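Local structure of PKS_KS domain-containing protein (Photorhabdus luminescens subsp. laumondii, 6SMO) at residues T32-V37 against A381-I386; A38-G43 against N49-G54; N45-N50 against N361-M366; G54-S59 against P393-Q398. The protein probably catalyses the condensation of acyl chains as a 3-oxoacyl-[acyl-carrier-protein] synthase, a ketosynthase of the thiolase-like superfamily. All coordinates share one frame; numbering follows the deposited sequence.

Contact 1. Residues T32-V37 against A381-I386; sequences TGLGVV and ALCLEI
Strand 29-37 of the large mixed sheet packs here against helix 372-388, and the meeting is purely apolar: Leu34 reaches from the strand into the angle between Cys383 and Leu384. The backbones of the two segments come closest at Leu34 and Cys383, whose CA atoms are 8.2 Å apart, a span suited to a branched side chain of leucine length. With chi1 at -64° the CG of Leu34 lies beside its backbone N, and both branches end over the helix. Leu34 CD1 touches Cys383 CB at 3.7 Å; that CB sits below the fork of the leucine and meets both branches, while Cys383 SG lies beside Leu34 CD2 at 4.1 Å. The same CD1 of Leu34 also meets Leu384 CG at 3.8 Å, the two leucines running past each other in opposite senses. Leu34 N and the Glu385 carboxylate find partners elsewhere: Asp110 accepts from Leu34 N, and Glu385 turns from the strand toward Asn361 and His392. Farther round the same helix, Leu382 and Ile386 pack on strands 420-427 and 431-438. A buried helix touching strands of both halves of the chain is consistent with the central helical layer of the thiolase fold.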
loop_
_atom_site.group_PDB
_atom_site.type_symbol
_atom_site.label_atom_id
_atom_site.label_comp_id
_atom_site.label_asym_id
_atom_site.label_seq_id
_atom_site.Cartn_x
_atom_site.Cartn_y
_atom_site.Cartn_z
ATOM N N THR B 32 14.023 -0.413 -20.237
ATOM C CA THR B 32 15.184 0.202 -20.939
ATOM C C THR B 32 16.310 0.542 -19.952
ATOM O O THR B 32 17.454 0.689 -20.423
ATOM C CB THR B 32 14.760 1.451 -21.720
ATOM O OG1 THR B 32 14.000 2.284 -20.843
ATOM C CG2 THR B 32 13.950 1.120 -22.954
ATOM N N GLY B 33 16.006 0.669 -18.655
ATOM C CA GLY B 33 16.981 1.045 -17.611
ATOM C C GLY B 33 16.728 0.329 -16.296
ATOM O O GLY B 33 15.547 0.125 -15.949
ATOM N N LEU B 34 17.805 -0.030 -15.587
ATOM C CA LEU B 34 17.772 -0.692 -14.255
ATOM C C LEU B 34 18.660 0.082 -13.277
ATOM O O LEU B 34 19.782 0.464 -13.666
ATOM C CB LEU B 34 18.266 -2.137 -14.388
ATOM C CG LEU B 34 17.415 -3.063 -15.255
ATOM C CD1 LEU B 34 18.085 -4.420 -15.395
ATOM C CD2 LEU B 34 16.014 -3.222 -14.684
ATOM N N GLY B 35 18.163 0.293 -12.055
ATOM C CA GLY B 35 18.919 0.848 -10.917
ATOM C C GLY B 35 18.534 0.139 -9.632
ATOM O O GLY B 35 17.319 -0.007 -9.387
ATOM N N VAL B 36 19.520 -0.302 -8.846
ATOM C CA VAL B 36 19.292 -1.137 -7.629
ATOM C C VAL B 36 20.287 -0.742 -6.530
ATOM O O VAL B 36 21.482 -0.559 -6.839
ATOM C CB VAL B 36 19.368 -2.641 -7.962
ATOM C CG1 VAL B 36 20.705 -3.033 -8.576
ATOM C CG2 VAL B 36 19.055 -3.509 -6.753
ATOM N N VAL B 37 19.780 -0.602 -5.302
ATOM C CA VAL B 37 20.561 -0.522 -4.032
ATOM C C VAL B 37 20.109 -1.695 -3.157
ATOM O O VAL B 37 19.032 -1.583 -2.544
ATOM C CB VAL B 37 20.354 0.830 -3.319
ATOM C CG1 VAL B 37 21.132 0.913 -2.013
ATOM C CG2 VAL B 37 20.700 2.005 -4.221
ATOM N N ALA B 381 16.592 -7.916 -10.927
ATOM C CA ALA B 381 17.317 -9.204 -11.055
ATOM C C ALA B 381 16.711 -10.033 -12.193
ATOM O O ALA B 381 17.483 -10.640 -12.960
ATOM C CB ALA B 381 17.270 -9.955 -9.746
ATOM N N LEU B 382 15.377 -10.051 -12.289
ATOM C CA LEU B 382 14.605 -10.791 -13.324
ATOM C C LEU B 382 14.974 -10.271 -14.720
ATOM O O LEU B 382 15.157 -11.104 -15.630
ATOM C CB LEU B 382 13.108 -10.624 -13.043
ATOM C CG LEU B 382 12.159 -11.176 -14.106
ATOM C CD1 LEU B 382 12.469 -12.629 -14.425
ATOM C CD2 LEU B 382 10.713 -11.037 -13.658
ATOM N N CYS B 383 15.068 -8.947 -14.880
ATOM C CA CYS B 383 15.414 -8.267 -16.159
ATOM C C CYS B 383 16.839 -8.647 -16.582
ATOM O O CYS B 383 17.041 -8.907 -17.783
ATOM C CB CYS B 383 15.266 -6.756 -16.038
ATOM S SG CYS B 383 13.546 -6.225 -15.826
ATOM N N LEU B 384 17.777 -8.693 -15.628
ATOM C CA LEU B 384 19.196 -9.083 -15.855
ATOM C C LEU B 384 19.279 -10.570 -16.224
ATOM O O LEU B 384 20.118 -10.914 -17.081
ATOM C CB LEU B 384 20.012 -8.783 -14.592
ATOM C CG LEU B 384 20.214 -7.302 -14.274
ATOM C CD1 LEU B 384 20.668 -7.111 -12.835
ATOM C CD2 LEU B 384 21.207 -6.670 -15.238
ATOM N N GLU B 385 18.447 -11.411 -15.598
ATOM C CA GLU B 385 18.399 -12.882 -15.829
ATOM C C GLU B 385 17.992 -13.169 -17.281
ATOM O O GLU B 385 18.649 -14.018 -17.915
ATOM C CB GLU B 385 17.431 -13.558 -14.855
ATOM C CG GLU B 385 18.033 -13.835 -13.491
ATOM C CD GLU B 385 17.060 -14.441 -12.495
ATOM O OE1 GLU B 385 16.014 -13.815 -12.241
ATOM O OE2 GLU B 385 17.342 -15.542 -11.984
ATOM N N ILE B 386 16.949 -12.493 -17.776
ATOM C CA ILE B 386 16.409 -12.662 -19.160
ATOM C C ILE B 386 17.450 -12.156 -20.167
ATOM O O ILE B 386 17.662 -12.844 -21.187
ATOM C CB ILE B 386 15.049 -11.948 -19.316
ATOM C CG1 ILE B 386 13.961 -12.635 -18.484
ATOM C CG2 ILE B 386 14.652 -11.842 -20.783
ATOM C CD1 ILE B 386 12.720 -11.800 -18.273
#

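Contact 2. Residues A38-G43 against N49-G54; sequences APTGVG and NNIHNG
Two flat groups lie on different sides of the helix here: the amide of Asn50 lies beside the backbone carbonyl of Thr40, whereas the imidazole of His52, on the far side, has Tyr390 stacked on it and Asn53 OD1 at its edge. The motif is a strand-to-helix connection that doubles back, the loop after strand 29-37 packing on the last turns of the helix it leads into. A beta turn shapes that loop. Ala38 N bonds to Gly41 O, a weak bond returns from Gly41 N to Ala38 O, and the corners are Pro39, whose ring restricts phi to a value the turn needs, and Thr40.

Thr40 carries the contact. Its CB lies 3.8 Å from Ile51 CG2, and its OG1 and methyl CG2 sit about as near to that same methyl, so a beta-branched side chain spreads over one branch of another, the two crossing at a slant. Ile51 is held in turn by Met366, Leu363 and Ala381. Thr40 O comes within 2.7 Å of the atom modelled as Asn50 OD1, but which end of the amide lies there is uncertain. Both ends of the helix use glycine: Gly43 at the N-cap and Gly54 just after the last turn have positive phi, 94° and 84°, which glycine adopts readily. At the outer side, His52 ND1 donates to Asn53 OD1 at 3.3 Å, with a nearly straight N-H...O angle of 169°, from above the carbonyl plane.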
loop_
_atom_site.group_PDB
_atom_site.type_symbol
_atom_site.label_atom_id
_atom_site.label_comp_id
_atom_site.label_asym_id
_atom_site.label_seq_id
_atom_site.Cartn_x
_atom_site.Cartn_y
_atom_site.Cartn_z
ATOM N N ALA B 38 20.885 -2.784 -3.130
ATOM C CA ALA B 38 20.536 -4.054 -2.450
ATOM C C ALA B 38 21.673 -4.490 -1.530
ATOM O O ALA B 38 22.815 -4.070 -1.710
ATOM C CB ALA B 38 20.224 -5.115 -3.478
ATOM N N PRO B 39 21.391 -5.332 -0.506
ATOM C CA PRO B 39 22.436 -5.886 0.358
ATOM C C PRO B 39 23.448 -6.770 -0.388
ATOM O O PRO B 39 24.573 -6.863 0.066
ATOM C CB PRO B 39 21.658 -6.729 1.384
ATOM C CG PRO B 39 20.259 -6.155 1.353
ATOM C CD PRO B 39 20.046 -5.760 -0.092
ATOM N N THR B 40 23.025 -7.399 -1.491
ATOM C CA THR B 40 23.874 -8.253 -2.365
ATOM C C THR B 40 24.841 -7.374 -3.170
ATOM O O THR B 40 25.963 -7.840 -3.434
ATOM C CB THR B 40 23.026 -9.140 -3.285
ATOM O OG1 THR B 40 21.969 -8.351 -3.832
ATOM C CG2 THR B 40 22.446 -10.340 -2.568
ATOM N N GLY B 41 24.424 -6.160 -3.544
ATOM C CA GLY B 41 25.281 -5.188 -4.251
ATOM C C GLY B 41 24.558 -3.888 -4.559
ATOM O O GLY B 41 23.340 -3.934 -4.823
ATOM N N VAL B 42 25.293 -2.770 -4.523
ATOM C CA VAL B 42 24.824 -1.413 -4.936
ATOM C C VAL B 42 25.312 -1.167 -6.367
ATOM O O VAL B 42 26.538 -1.230 -6.591
ATOM C CB VAL B 42 25.326 -0.320 -3.972
ATOM C CG1 VAL B 42 24.759 1.046 -4.323
ATOM C CG2 VAL B 42 25.025 -0.662 -2.520
ATOM N N GLY B 43 24.384 -0.902 -7.292
ATOM C CA GLY B 43 24.659 -0.768 -8.736
ATOM C C GLY B 43 24.447 -2.086 -9.461
ATOM O O GLY B 43 24.619 -3.142 -8.826
ATOM N N ASN B 49 26.859 -9.722 -10.191
ATOM C CA ASN B 49 28.052 -10.575 -9.935
ATOM C C ASN B 49 27.830 -11.421 -8.675
ATOM O O ASN B 49 28.143 -12.625 -8.716
ATOM C CB ASN B 49 29.331 -9.743 -9.804
ATOM C CG ASN B 49 29.796 -9.149 -11.118
ATOM O OD1 ASN B 49 29.533 -9.699 -12.184
ATOM N ND2 ASN B 49 30.492 -8.026 -11.050
ATOM N N ASN B 50 27.308 -10.812 -7.605
ATOM C CA ASN B 50 27.140 -11.457 -6.276
ATOM C C ASN B 50 26.022 -12.507 -6.344
ATOM O O ASN B 50 26.246 -13.622 -5.831
ATOM C CB ASN B 50 26.908 -10.422 -5.170
ATOM C CG ASN B 50 28.163 -9.650 -4.817
ATOM O OD1 ASN B 50 28.167 -8.421 -4.822
ATOM N ND2 ASN B 50 29.238 -10.360 -4.520
ATOM N N ILE B 51 24.877 -12.180 -6.955
ATOM C CA ILE B 51 23.697 -13.096 -7.037
ATOM C C ILE B 51 23.990 -14.218 -8.042
ATOM O O ILE B 51 23.426 -15.317 -7.868
ATOM C CB ILE B 51 22.385 -12.346 -7.361
ATOM C CG1 ILE B 51 22.370 -11.746 -8.771
ATOM C CG2 ILE B 51 22.093 -11.297 -6.297
ATOM C CD1 ILE B 51 20.983 -11.427 -9.280
ATOM N N HIS B 52 24.838 -13.954 -9.044
ATOM C CA HIS B 52 25.311 -14.950 -10.043
ATOM C C HIS B 52 26.061 -16.079 -9.326
ATOM O O HIS B 52 25.734 -17.258 -9.572
ATOM C CB HIS B 52 26.193 -14.279 -11.106
ATOM C CG HIS B 52 26.670 -15.213 -12.166
ATOM N ND1 HIS B 52 27.800 -15.991 -12.010
ATOM C CD2 HIS B 52 26.179 -15.498 -13.391
ATOM C CE1 HIS B 52 27.984 -16.716 -13.094
ATOM N NE2 HIS B 52 27.003 -16.432 -13.956
ATOM N N ASN B 53 27.020 -15.717 -8.467
ATOM C CA ASN B 53 27.927 -16.655 -7.749
ATOM C C ASN B 53 27.192 -17.299 -6.566
ATOM O O ASN B 53 27.670 -18.341 -6.079
ATOM C CB ASN B 53 29.202 -15.949 -7.279
ATOM C CG ASN B 53 29.951 -15.263 -8.403
ATOM O OD1 ASN B 53 29.913 -15.707 -9.548
ATOM N ND2 ASN B 53 30.636 -14.176 -8.085
ATOM N N GLY B 54 26.084 -16.695 -6.118
ATOM C CA GLY B 54 25.257 -17.193 -5.002
ATOM C C GLY B 54 25.800 -16.742 -3.656
ATOM O O GLY B 54 25.752 -17.546 -2.703
#

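Contact 3. Residues N45-N50 against N361-M366; sequences NEFWNN and NSLKSM
Leu363 O is gripped twice, by Met366 N at 3.0 Å and by the hydroxyl of Thr367, and this ties the short turn that presents Leu363 and Met366 to helix 44-53. Within 361-366 the turn is also closed by Ser365 OG, which donates to Ser362 O at 3.0 Å, and by a weak capping bond from Lys364 N to Ser362 OG. Serine suits both places, having a hydroxyl short enough to reach the nearby main chain.

Across the contact the chemistry is apolar. Phe47 CZ meets Leu363 CD2 at 3.8 Å, the methyl standing at the edge of the ring near its plane, not over a face. Phe47 has CG anti to the backbone N (chi1 174°), which carries the long, flat side chain out toward the methyl; the leucine comes from the opposite direction. Met366 is looser, its SD 4.4 Å from Asn50 O. Ile377 and Ala381 also touch Phe47, and Lys364 forms a salt bridge with Glu378. The side chain of Leu363 is about 14 Å from the bound ligand. Lys364 to His369, the last a ligand-pocket residue, reads Lys-Ser-x-x-Gly-His, the signature of beta-ketoacyl synthases.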
loop_
_atom_site.group_PDB
_atom_site.type_symbol
_atom_site.label_atom_id
_atom_site.label_comp_id
_atom_site.label_asym_id
_atom_site.label_seq_id
_atom_site.Cartn_x
_atom_site.Cartn_y
_atom_site.Cartn_z
ATOM N N ASN B 45 26.088 -3.714 -11.925
ATOM C CA ASN B 45 27.293 -4.555 -12.163
ATOM C C ASN B 45 27.616 -5.373 -10.906
ATOM O O ASN B 45 27.767 -6.604 -11.032
ATOM C CB ASN B 45 28.497 -3.713 -12.598
ATOM C CG ASN B 45 28.280 -2.997 -13.916
ATOM O OD1 ASN B 45 27.515 -3.455 -14.762
ATOM N ND2 ASN B 45 28.951 -1.871 -14.099
ATOM N N GLU B 46 27.709 -4.713 -9.746
ATOM C CA GLU B 46 28.057 -5.346 -8.443
ATOM C C GLU B 46 26.918 -6.276 -8.004
ATOM O O GLU B 46 27.219 -7.393 -7.541
ATOM C CB GLU B 46 28.332 -4.281 -7.377
ATOM C CG GLU B 46 28.987 -4.833 -6.123
ATOM C CD GLU B 46 29.042 -3.862 -4.954
ATOM O OE1 GLU B 46 28.767 -4.297 -3.818
ATOM O OE2 GLU B 46 29.364 -2.678 -5.182
ATOM N N PHE B 47 25.667 -5.826 -8.149
ATOM C CA PHE B 47 24.433 -6.565 -7.764
ATOM C C PHE B 47 24.391 -7.923 -8.476
ATOM O O PHE B 47 24.145 -8.938 -7.795
ATOM C CB PHE B 47 23.183 -5.739 -8.085
ATOM C CG PHE B 47 21.875 -6.459 -7.871
ATOM C CD1 PHE B 47 21.410 -6.720 -6.591
ATOM C CD2 PHE B 47 21.105 -6.873 -8.948
ATOM C CE1 PHE B 47 20.207 -7.379 -6.395
ATOM C CE2 PHE B 47 19.902 -7.532 -8.750
ATOM C CZ PHE B 47 19.455 -7.784 -7.473
ATOM N N TRP B 48 24.621 -7.937 -9.793
ATOM C CA TRP B 48 24.517 -9.151 -10.651
ATOM C C TRP B 48 25.601 -10.168 -10.271
ATOM O O TRP B 48 25.251 -11.350 -10.079
ATOM C CB TRP B 48 24.600 -8.799 -12.141
ATOM C CG TRP B 48 24.662 -10.017 -13.009
ATOM C CD1 TRP B 48 25.742 -10.485 -13.702
ATOM C CD2 TRP B 48 23.604 -10.968 -13.228
ATOM N NE1 TRP B 48 25.421 -11.645 -14.355
ATOM C CE2 TRP B 48 24.117 -11.966 -14.084
ATOM C CE3 TRP B 48 22.276 -11.065 -12.797
ATOM C CZ2 TRP B 48 23.344 -13.044 -14.514
ATOM C CZ3 TRP B 48 21.513 -12.131 -13.224
ATOM C CH2 TRP B 48 22.042 -13.106 -14.071
ATOM N N ASN B 49 26.859 -9.722 -10.191
ATOM C CA ASN B 49 28.052 -10.575 -9.935
ATOM C C ASN B 49 27.830 -11.421 -8.675
ATOM O O ASN B 49 28.143 -12.625 -8.716
ATOM C CB ASN B 49 29.331 -9.743 -9.804
ATOM C CG ASN B 49 29.796 -9.149 -11.118
ATOM O OD1 ASN B 49 29.533 -9.699 -12.184
ATOM N ND2 ASN B 49 30.492 -8.026 -11.050
ATOM N N ASN B 50 27.308 -10.812 -7.605
ATOM C CA ASN B 50 27.140 -11.457 -6.276
ATOM C C ASN B 50 26.022 -12.507 -6.344
ATOM O O ASN B 50 26.246 -13.622 -5.831
ATOM C CB ASN B 50 26.908 -10.422 -5.170
ATOM C CG ASN B 50 28.163 -9.650 -4.817
ATOM O OD1 ASN B 50 28.167 -8.421 -4.822
ATOM N ND2 ASN B 50 29.238 -10.360 -4.520
ATOM N N ASN B 361 13.005 -19.778 -8.426
ATOM C CA ASN B 361 14.011 -19.266 -7.454
ATOM C C ASN B 361 13.414 -18.152 -6.588
ATOM O O ASN B 361 12.346 -17.613 -6.942
ATOM C CB ASN B 361 15.297 -18.796 -8.141
ATOM C CG ASN B 361 15.079 -17.720 -9.185
ATOM O OD1 ASN B 361 13.966 -17.229 -9.364
ATOM N ND2 ASN B 361 16.140 -17.346 -9.880
ATOM N N SER B 362 14.102 -17.846 -5.483
ATOM C CA SER B 362 13.825 -16.720 -4.555
ATOM C C SER B 362 15.133 -15.967 -4.286
ATOM O O SER B 362 16.105 -16.618 -3.858
ATOM C CB SER B 362 13.210 -17.219 -3.274
ATOM O OG SER B 362 13.008 -16.152 -2.359
ATOM N N LEU B 363 15.151 -14.653 -4.531
ATOM C CA LEU B 363 16.336 -13.781 -4.306
ATOM C C LEU B 363 16.495 -13.505 -2.805
ATOM O O LEU B 363 17.613 -13.139 -2.393
ATOM C CB LEU B 363 16.168 -12.474 -5.086
ATOM C CG LEU B 363 17.451 -11.674 -5.306
ATOM C CD1 LEU B 363 18.308 -12.309 -6.389
ATOM C CD2 LEU B 363 17.139 -10.227 -5.656
ATOM N N LYS B 364 15.423 -13.687 -2.025
ATOM C CA LYS B 364 15.374 -13.391 -0.566
ATOM C C LYS B 364 16.299 -14.336 0.215
ATOM O O LYS B 364 16.529 -14.061 1.407
ATOM C CB LYS B 364 13.937 -13.489 -0.045
ATOM C CG LYS B 364 12.976 -12.437 -0.583
ATOM C CD LYS B 364 11.593 -12.525 0.027
ATOM C CE LYS B 364 10.623 -11.489 -0.502
ATOM N NZ LYS B 364 10.250 -11.741 -1.913
ATOM N N SER B 365 16.805 -15.403 -0.417
ATOM C CA SER B 365 17.811 -16.332 0.163
ATOM C C SER B 365 19.165 -15.624 0.316
ATOM O O SER B 365 19.927 -16.010 1.225
ATOM C CB SER B 365 17.944 -17.585 -0.667
ATOM O OG SER B 365 18.353 -17.280 -1.991
ATOM N N MET B 366 19.450 -14.644 -0.548
ATOM C CA MET B 366 20.706 -13.845 -0.549
ATOM C C MET B 366 20.445 -12.447 0.028
ATOM O O MET B 366 21.256 -11.995 0.860
ATOM C CB MET B 366 21.257 -13.706 -1.972
ATOM C CG MET B 366 21.552 -15.038 -2.633
ATOM S SD MET B 366 22.326 -14.859 -4.258
ATOM C CE MET B 366 20.935 -15.210 -5.331
#

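Contact 4. Residues G54-S59 against P393-Q398; sequences GKSGVS and PTINYQ
Gly54 leaves helix 44-53 with a positive phi of 84°, and at that bend the loop beyond comes closest to the 393-398 loop, the CA atoms of Gly54 and Pro393 being 6.3 Å apart. Neither segment is helix or strand, and no hydrogen bond passes directly between them. Glycine suits the bend because positive phi is easy for it, and its bare CA lets Pro393 CG approach to 4.2 Å.

Ile395 carries most of the contact through two methyls. Its CG2 lies against Gly54, 3.4 Å from Gly54 O and 3.8 Å from Gly54 CA, while its CD1 spans from Gly54 O to Ser56 CB, the latter at 3.7 Å. Chi1 of 66° sets CG1 between the backbone N and the carbonyl carbon, and the nearly extended chi2 then sends CD1 toward the serine. Ser56 offers this methyl its CB; its OG, anti to its own backbone N, is occupied within the loop, accepting from Val58 N at 3.3 Å and 160°. That is an ST turn, and it braces the path through Gly57.

Met366 packs against Ile395 and accepts a backbone hydrogen bond from Gly57, so the short helix 364-367 meets both loops. Asn396, with a positive phi that asparagine tolerates well, gives its ND2 to Thr248 O. The chemistry therefore implies that shape joins the two loops directly, a branched aliphatic side chain seated on glycine backbone and a serine CB, while hydrogen bonds act within 54-59 or run to neighbouring residues.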
loop_
_atom_site.group_PDB
_atom_site.type_symbol
_atom_site.label_atom_id
_atom_site.label_comp_id
_atom_site.label_asym_id
_atom_site.label_seq_id
_atom_site.Cartn_x
_atom_site.Cartn_y
_atom_site.Cartn_z
ATOM N N GLY B 54 26.084 -16.695 -6.118
ATOM C CA GLY B 54 25.257 -17.193 -5.002
ATOM C C GLY B 54 25.800 -16.742 -3.656
ATOM O O GLY B 54 25.752 -17.546 -2.703
ATOM N N LYS B 55 26.302 -15.505 -3.580
ATOM C CA LYS B 55 26.882 -14.907 -2.349
ATOM C C LYS B 55 25.762 -14.240 -1.544
ATOM O O LYS B 55 25.026 -13.417 -2.125
ATOM C CB LYS B 55 27.977 -13.894 -2.693
ATOM C CG LYS B 55 28.819 -13.438 -1.508
ATOM C CD LYS B 55 29.900 -12.445 -1.869
ATOM C CE LYS B 55 30.774 -12.072 -0.691
ATOM N NZ LYS B 55 31.812 -11.084 -1.069
ATOM N N SER B 56 25.645 -14.588 -0.260
ATOM C CA SER B 56 24.660 -14.012 0.691
ATOM C C SER B 56 25.035 -12.558 0.995
ATOM O O SER B 56 26.236 -12.288 1.200
ATOM C CB SER B 56 24.578 -14.833 1.954
ATOM O OG SER B 56 23.592 -14.312 2.834
ATOM N N GLY B 57 24.039 -11.665 1.002
ATOM C CA GLY B 57 24.170 -10.259 1.434
ATOM C C GLY B 57 23.642 -10.059 2.845
ATOM O O GLY B 57 23.573 -8.895 3.287
ATOM N N VAL B 58 23.286 -11.151 3.532
ATOM C CA VAL B 58 22.733 -11.137 4.920
ATOM C C VAL B 58 23.895 -10.910 5.892
ATOM O O VAL B 58 24.932 -11.583 5.740
ATOM C CB VAL B 58 21.971 -12.435 5.254
ATOM C CG1 VAL B 58 21.370 -12.389 6.651
ATOM C CG2 VAL B 58 20.893 -12.746 4.226
ATOM N N SER B 59 23.712 -9.995 6.848
ATOM C CA SER B 59 24.696 -9.633 7.903
ATOM C C SER B 59 24.125 -9.993 9.279
ATOM O O SER B 59 22.904 -9.820 9.479
ATOM C CB SER B 59 25.049 -8.168 7.832
ATOM O OG SER B 59 25.362 -7.780 6.502
ATOM N N PRO B 393 20.658 -18.935 -8.253
ATOM C CA PRO B 393 20.167 -20.026 -7.411
ATOM C C PRO B 393 19.472 -19.554 -6.127
ATOM O O PRO B 393 19.662 -18.414 -5.741
ATOM C CB PRO B 393 21.464 -20.764 -7.059
ATOM C CG PRO B 393 22.497 -19.658 -6.965
ATOM C CD PRO B 393 22.075 -18.629 -7.997
ATOM N N THR B 394 18.686 -20.442 -5.513
ATOM C CA THR B 394 18.158 -20.308 -4.129
ATOM C C THR B 394 19.182 -20.929 -3.173
ATOM O O THR B 394 19.220 -22.171 -3.086
ATOM C CB THR B 394 16.780 -20.969 -3.985
ATOM O OG1 THR B 394 15.971 -20.579 -5.094
ATOM C CG2 THR B 394 16.082 -20.600 -2.694
ATOM N N ILE B 395 19.995 -20.103 -2.506
ATOM C CA ILE B 395 21.111 -20.570 -1.628
ATOM C C ILE B 395 20.542 -21.006 -0.271
ATOM O O ILE B 395 19.346 -20.756 -0.016
ATOM C CB ILE B 395 22.212 -19.498 -1.477
ATOM C CG1 ILE B 395 21.729 -18.252 -0.727
ATOM C CG2 ILE B 395 22.801 -19.145 -2.834
ATOM C CD1 ILE B 395 22.844 -17.450 -0.096
ATOM N N ASN B 396 21.384 -21.642 0.550
ATOM C CA ASN B 396 21.062 -22.118 1.924
ATOM C C ASN B 396 20.009 -23.233 1.857
ATOM O O ASN B 396 19.270 -23.400 2.848
ATOM C CB ASN B 396 20.603 -20.968 2.825
ATOM C CG ASN B 396 21.514 -19.760 2.758
ATOM O OD1 ASN B 396 22.723 -19.896 2.579
ATOM N ND2 ASN B 396 20.946 -18.575 2.904
ATOM N N TYR B 397 19.953 -23.977 0.745
ATOM C CA TYR B 397 19.032 -25.129 0.557
ATOM C C TYR B 397 19.609 -26.344 1.293
ATOM O O TYR B 397 20.563 -26.966 0.781
ATOM C CB TYR B 397 18.790 -25.425 -0.925
ATOM C CG TYR B 397 17.634 -26.359 -1.175
ATOM C CD1 TYR B 397 16.334 -25.883 -1.237
ATOM C CD2 TYR B 397 17.831 -27.723 -1.326
ATOM C CE1 TYR B 397 15.261 -26.733 -1.457
ATOM C CE2 TYR B 397 16.770 -28.586 -1.546
ATOM C CZ TYR B 397 15.479 -28.091 -1.611
ATOM O OH TYR B 397 14.428 -28.934 -1.828
ATOM N N GLN B 398 19.046 -26.655 2.464
ATOM C CA GLN B 398 19.521 -27.727 3.379
ATOM C C GLN B 398 18.719 -29.004 3.091
ATOM O O GLN B 398 18.973 -29.622 2.037
ATOM C CB GLN B 398 19.428 -27.238 4.828
ATOM C CG GLN B 398 20.352 -26.066 5.133
ATOM C CD GLN B 398 19.952 -25.328 6.387
ATOM O OE1 GLN B 398 19.665 -25.927 7.421
ATOM N NE2 GLN B 398 19.932 -24.006 6.305
#

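How the contacts relate
Helix 44-53 and its two ends run through contacts 2, 3 and 4. Contact 1 adjoins contacts 2 and 3 but not contact 4; its join to contact 3 is Phe47, which packs on Val36 and Ala381. Contacts 1 and 3 are buried, each about 12 Å from the chain's centre, and rely on leucine, cysteine and phenylalanine. Contact 2, also buried, has partly exposed Asn50 on its outer side; contact 4, farthest out at about 17 Å, joins loops and is partly buried. Contacts 2 and 3 share Asn49 and Asn50, while Gly54 belongs to both 2 and 4. Between contacts 3 and 4 the join is more polar, made partly through the backbone.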